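Local coordinates for molybdenum cofactor carrier protein (Chlamydomonas reinhardtii, PDB 2IZ6) that is a molybdenum cofactor carrier protein that probably binds the cofactor, shields it and hands it on to the enzymes that use it, at residues P14-M19 with V110-G115; G45-T50 with T71-L76. All blocks are in the same frame, centred on the assembly; numbering follows the deposited sequence. Where two conformers were deposited one is given.

How the interactions relate
Both interactions are parallel strand pairs of one sheet, and their centres lie about 10 Å apart. Strands 15-19 and 47-51 are direct neighbours, so the four strands run side by side in the order 72-76, 47-51, 15-19, 110-114. The seam between the two contacts is closed by backbone bonds such as P14 O to I47 N (2.8 Å), by the T50 OG1 hydroxyl on V18 O (2.8 Å), and by V18 CG2 packed on L48 CD1 (3.4 Å). Interaction 1 sits near the centre of the chain, interaction 2 further out. In Rossmann-like folds ligands usually bind beyond the C-terminal ends of such strands, so a cofactor site there is plausible but not established.

Interaction 1 (P14-M19 with V110-G115); sequences PIIGVM and VLVAVG
L111 lays its CD1 methyl over the backbone of G17, 3.7 Å from G17 C, where no side chain stands in the way. CG sits anti to the backbone N of L111 (chi1 -180°), and the turn at chi2 brings CD1 back across the strand gap. The same methyl reaches M19 CG at 3.5 Å, tight for two carbons, though M19 has a second conformer and the value deserves caution. On the other face, with I16, V18, V110 and V112, I16 CG2 meets V112 CG2 at 4.0 Å, the two side chains slanting across each other.

Between these layers the strands run parallel, about 25° apart, stitched by four backbone bonds. G17 gives its N-H to V110 O and takes V112 N on its own O (2.8 Å); M19 does the same with V112 O and V114 N. V110 N, buried at the start, has no partner in the model.

Helices 28-43 and 161-173 pack over I16 and V112, helix 118-129 over L111 and M19. Helices 28-43 and 118-129, which follow the two strands, thus lie on opposite faces, the central crossover arrangement of a Rossmann-like parallel sheet.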
loop_
_atom_site.group_PDB
_atom_site.type_symbol
_atom_site.label_atom_id
_atom_site.label_comp_id
_atom_site.label_asym_id
_atom_site.label_seq_id
_atom_site.Cartn_x
_atom_site.Cartn_y
_atom_site.Cartn_z
ATOM N N PRO A 14 21.227 -13.474 -4.988
ATOM C CA PRO A 14 20.295 -13.526 -3.849
ATOM C C PRO A 14 20.151 -12.166 -3.214
ATOM O O PRO A 14 21.093 -11.362 -3.248
ATOM C CB PRO A 14 20.961 -14.562 -2.904
ATOM C CG PRO A 14 21.826 -15.390 -3.797
ATOM C CD PRO A 14 22.285 -14.487 -4.886
ATOM N N ILE A 15 18.969 -11.935 -2.627
ATOM C CA ILE A 15 18.666 -10.728 -1.926
ATOM C C ILE A 15 18.357 -11.174 -0.516
ATOM O O ILE A 15 17.485 -12.009 -0.275
ATOM C CB ILE A 15 17.479 -10.038 -2.519
ATOM C CG1 ILE A 15 17.769 -9.623 -3.984
ATOM C CG2 ILE A 15 17.128 -8.787 -1.668
ATOM C CD1 ILE A 15 16.591 -8.925 -4.638
ATOM N N ILE A 16 19.099 -10.644 0.405
ATOM C CA ILE A 16 18.905 -10.904 1.854
ATOM C C ILE A 16 18.388 -9.658 2.481
ATOM O O ILE A 16 19.021 -8.616 2.455
ATOM C CB ILE A 16 20.232 -11.387 2.552
ATOM C CG1 ILE A 16 20.893 -12.512 1.756
ATOM C CG2 ILE A 16 19.971 -11.751 4.004
ATOM C CD1 ILE A 16 20.064 -13.681 1.400
ATOM N N GLY A 17 17.246 -9.805 3.130
ATOM C CA GLY A 17 16.645 -8.716 3.844
ATOM C C GLY A 17 17.112 -8.658 5.273
ATOM O O GLY A 17 17.336 -9.663 5.906
ATOM N N VAL A 18 17.283 -7.445 5.807
ATOM C CA VAL A 18 17.661 -7.247 7.156
ATOM C C VAL A 18 16.711 -6.256 7.775
ATOM O O VAL A 18 16.443 -5.208 7.231
ATOM C CB VAL A 18 19.106 -6.752 7.299
ATOM C CG1 VAL A 18 19.485 -6.352 8.729
ATOM C CG2 VAL A 18 20.042 -7.779 6.732
ATOM N N MET A 19 16.239 -6.605 8.956
ATOM C CA MET A 19 15.318 -5.756 9.735
ATOM C C MET A 19 15.800 -5.643 11.147
ATOM O O MET A 19 16.318 -6.593 11.723
ATOM C CB MET A 19 14.017 -6.464 9.825
ATOM C CG MET A 19 13.319 -6.664 8.599
ATOM S SD MET A 19 12.230 -5.267 8.210
ATOM C CE MET A 19 12.343 -4.107 9.619
ATOM N N VAL A 110 15.690 -14.643 1.988
ATOM C CA VAL A 110 15.703 -14.863 3.444
ATOM C C VAL A 110 15.698 -13.560 4.107
ATOM O O VAL A 110 16.341 -12.625 3.670
ATOM C CB VAL A 110 16.997 -15.601 3.913
ATOM C CG1 VAL A 110 16.882 -16.022 5.418
ATOM C CG2 VAL A 110 17.218 -16.794 3.088
ATOM N N LEU A 111 14.941 -13.453 5.209
ATOM C CA LEU A 111 14.889 -12.229 6.047
ATOM C C LEU A 111 15.619 -12.472 7.375
ATOM O O LEU A 111 15.388 -13.493 8.031
ATOM C CB LEU A 111 13.405 -11.823 6.303
ATOM C CG LEU A 111 13.110 -10.578 7.142
ATOM C CD1 LEU A 111 13.680 -9.355 6.428
ATOM C CD2 LEU A 111 11.646 -10.383 7.407
ATOM N N VAL A 112 16.548 -11.589 7.754
ATOM C CA VAL A 112 17.226 -11.689 9.012
ATOM C C VAL A 112 16.830 -10.514 9.874
ATOM O O VAL A 112 16.922 -9.345 9.464
ATOM C CB VAL A 112 18.770 -11.621 8.812
ATOM C CG1 VAL A 112 19.490 -11.832 10.084
ATOM C CG2 VAL A 112 19.270 -12.695 7.861
ATOM N N ALA A 113 16.317 -10.824 11.072
ATOM C CA ALA A 113 16.004 -9.835 12.087
ATOM C C ALA A 113 17.195 -9.792 13.059
ATOM O O ALA A 113 17.612 -10.831 13.592
ATOM C CB ALA A 113 14.747 -10.219 12.831
ATOM N N VAL A 114 17.702 -8.596 13.292
ATOM C CA VAL A 114 18.738 -8.371 14.285
ATOM C C VAL A 114 18.049 -7.533 15.378
ATOM O O VAL A 114 17.723 -6.373 15.150
ATOM C CB VAL A 114 19.945 -7.562 13.699
ATOM C CG1 VAL A 114 20.984 -7.384 14.725
ATOM C CG2 VAL A 114 20.489 -8.247 12.519
ATOM N N GLY A 115 17.753 -8.155 16.492
ATOM C CA GLY A 115 16.941 -7.520 17.533
ATOM C C GLY A 115 15.474 -7.451 17.134
ATOM O O GLY A 115 15.039 -8.042 16.118
#

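Interaction 2 (G45-T50 with T71-L76)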
loop_
_atom_site.group_PDB
_atom_site.type_symbol
_atom_site.label_atom_id
_atom_site.label_comp_id
_atom_site.label_asym_id
_atom_site.label_seq_id
_atom_site.Cartn_x
_atom_site.Cartn_y
_atom_site.Cartn_z
ATOM N N GLY A 45 28.519 -12.304 -1.886
ATOM C CA GLY A 45 27.971 -11.974 -3.182
ATOM C C GLY A 45 26.500 -11.720 -3.241
ATOM O O GLY A 45 25.916 -11.822 -4.324
ATOM N N TRP A 46 25.901 -11.521 -2.083
ATOM C CA TRP A 46 24.497 -11.282 -1.958
ATOM C C TRP A 46 24.206 -9.774 -1.937
ATOM O O TRP A 46 25.023 -8.992 -1.496
ATOM C CB TRP A 46 23.897 -11.983 -0.733
ATOM C CG TRP A 46 24.261 -13.412 -0.617
ATOM C CD1 TRP A 46 24.419 -14.338 -1.641
ATOM C CD2 TRP A 46 24.361 -14.156 0.603
ATOM N NE1 TRP A 46 24.795 -15.573 -1.071
ATOM C CE2 TRP A 46 24.765 -15.475 0.288
ATOM C CE3 TRP A 46 24.381 -13.759 1.943
ATOM C CZ2 TRP A 46 25.042 -16.438 1.290
ATOM C CZ3 TRP A 46 24.693 -14.716 2.949
ATOM C CH2 TRP A 46 24.981 -16.054 2.587
ATOM N N ILE A 47 22.996 -9.433 -2.389
ATOM C CA ILE A 47 22.449 -8.068 -2.309
ATOM C C ILE A 47 21.772 -7.876 -0.935
ATOM O O ILE A 47 21.066 -8.771 -0.507
ATOM C CB ILE A 47 21.443 -7.793 -3.423
ATOM C CG1 ILE A 47 22.050 -7.864 -4.830
ATOM C CG2 ILE A 47 20.801 -6.434 -3.245
ATOM C CD1 ILE A 47 21.033 -7.910 -5.970
ATOM N N LEU A 48 22.082 -6.761 -0.249
ATOM C CA LEU A 48 21.398 -6.408 0.983
ATOM C C LEU A 48 20.194 -5.540 0.671
ATOM O O LEU A 48 20.356 -4.522 0.014
ATOM C CB LEU A 48 22.345 -5.624 1.837
ATOM C CG LEU A 48 21.803 -4.961 3.140
ATOM C CD1 LEU A 48 21.341 -6.062 4.075
ATOM C CD2 LEU A 48 22.836 -4.058 3.851
ATOM N N LEU A 49 19.059 -5.886 1.266
ATOM C CA LEU A 49 17.829 -5.123 1.160
ATOM C C LEU A 49 17.454 -4.747 2.563
ATOM O O LEU A 49 17.302 -5.623 3.421
ATOM C CB LEU A 49 16.731 -6.027 0.555
ATOM C CG LEU A 49 15.315 -5.460 0.459
ATOM C CD1 LEU A 49 15.230 -4.370 -0.487
ATOM C CD2 LEU A 49 14.325 -6.525 -0.088
ATOM N N THR A 50 17.332 -3.441 2.865
ATOM C CA THR A 50 16.979 -2.990 4.201
ATOM C C THR A 50 16.363 -1.599 4.139
ATOM O O THR A 50 16.158 -1.061 3.059
ATOM C CB THR A 50 18.205 -3.093 5.177
ATOM O OG1 THR A 50 17.819 -2.920 6.541
ATOM C CG2 THR A 50 19.226 -2.081 4.833
ATOM N N THR A 71 26.285 -4.658 -3.012
ATOM C CA THR A 71 25.280 -3.815 -3.567
ATOM C C THR A 71 24.173 -3.726 -2.491
ATOM O O THR A 71 23.797 -4.707 -1.859
ATOM C CB THR A 71 24.622 -4.438 -4.793
ATOM O OG1 THR A 71 25.547 -4.453 -5.885
ATOM C CG2 THR A 71 23.397 -3.664 -5.245
ATOM N N THR A 72 23.660 -2.508 -2.277
ATOM C CA THR A 72 22.676 -2.256 -1.290
ATOM C C THR A 72 21.419 -1.586 -1.856
ATOM O O THR A 72 21.466 -0.650 -2.682
ATOM C CB THR A 72 23.219 -1.312 -0.220
ATOM O OG1 THR A 72 23.643 -0.080 -0.796
ATOM C CG2 THR A 72 24.391 -1.915 0.598
ATOM N N ILE A 73 20.318 -2.018 -1.304
ATOM C CA ILE A 73 18.994 -1.502 -1.652
ATOM C C ILE A 73 18.400 -0.980 -0.380
ATOM O O ILE A 73 18.228 -1.725 0.603
ATOM C CB ILE A 73 18.061 -2.553 -2.303
ATOM C CG1 ILE A 73 18.644 -3.189 -3.571
ATOM C CG2 ILE A 73 16.680 -1.900 -2.575
ATOM C CD1 ILE A 73 17.909 -4.435 -3.980
ATOM N N GLY A 74 18.073 0.315 -0.358
ATOM C CA GLY A 74 17.515 0.933 0.809
ATOM C C GLY A 74 16.142 1.436 0.479
ATOM O O GLY A 74 15.970 2.198 -0.473
ATOM N N VAL A 75 15.160 0.957 1.237
ATOM C CA VAL A 75 13.753 1.228 1.050
ATOM C C VAL A 75 13.313 2.315 2.014
ATOM O O VAL A 75 13.605 2.252 3.215
ATOM C CB VAL A 75 12.922 -0.081 1.217
ATOM C CG1 VAL A 75 11.457 0.180 0.820
ATOM C CG2 VAL A 75 13.547 -1.175 0.394
ATOM N N LEU A 76 12.622 3.301 1.470
ATOM C CA LEU A 76 12.204 4.502 2.216
ATOM C C LEU A 76 10.727 4.765 1.848
ATOM O O LEU A 76 10.316 4.439 0.750
ATOM C CB LEU A 76 13.023 5.680 1.680
ATOM C CG LEU A 76 14.534 5.532 1.718
ATOM C CD1 LEU A 76 15.137 5.992 0.441
ATOM C CD2 LEU A 76 15.089 6.296 2.925
HETATM O O HOH W 1 25.541 -6.517 -0.365
HETATM O O HOH W 2 26.259 -7.621 -3.613
#
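The peptide groups of I47-T50 and T71-V75 lie side by side, with L49 and I73 on one face and L48, T50 and T72 on the other. L48 gives its N-H to T71 O (3.1 Å) and receives I73 N on its O (2.8 Å); T50 repeats the pattern with I73 O and V75 N. Before the strands pair, two waters bridge the gap: one donates to W46 O and T71 O, the other to W46 O while accepting from T71 N.

I73 meets strand 47-50 through both branches. CG1 beside the backbone N (chi1 -57°) leaves CG2 anti to it, 3.5 Å from L49 CD1, and I73 CD1 reaches I47 CG2 at 3.6 Å. L49 CD1 also touches V75 CG2 (3.7 Å), though L49 has two conformers and both CD1 contacts hold for one. On the opposite face, L48 CD2 and T72 CG2 touch loosely at 4.2 Å, and the T72 hydroxyl bonds to A87 O and D89 N.

This is the strand pair of a right-handed beta-alpha-beta crossover: helix 57-67 joins the strands and packs on L48, T50 and T72, whereas I90 of the second subunit packs against I47 and I73; strands 15-19 and 90-93 flank the pair.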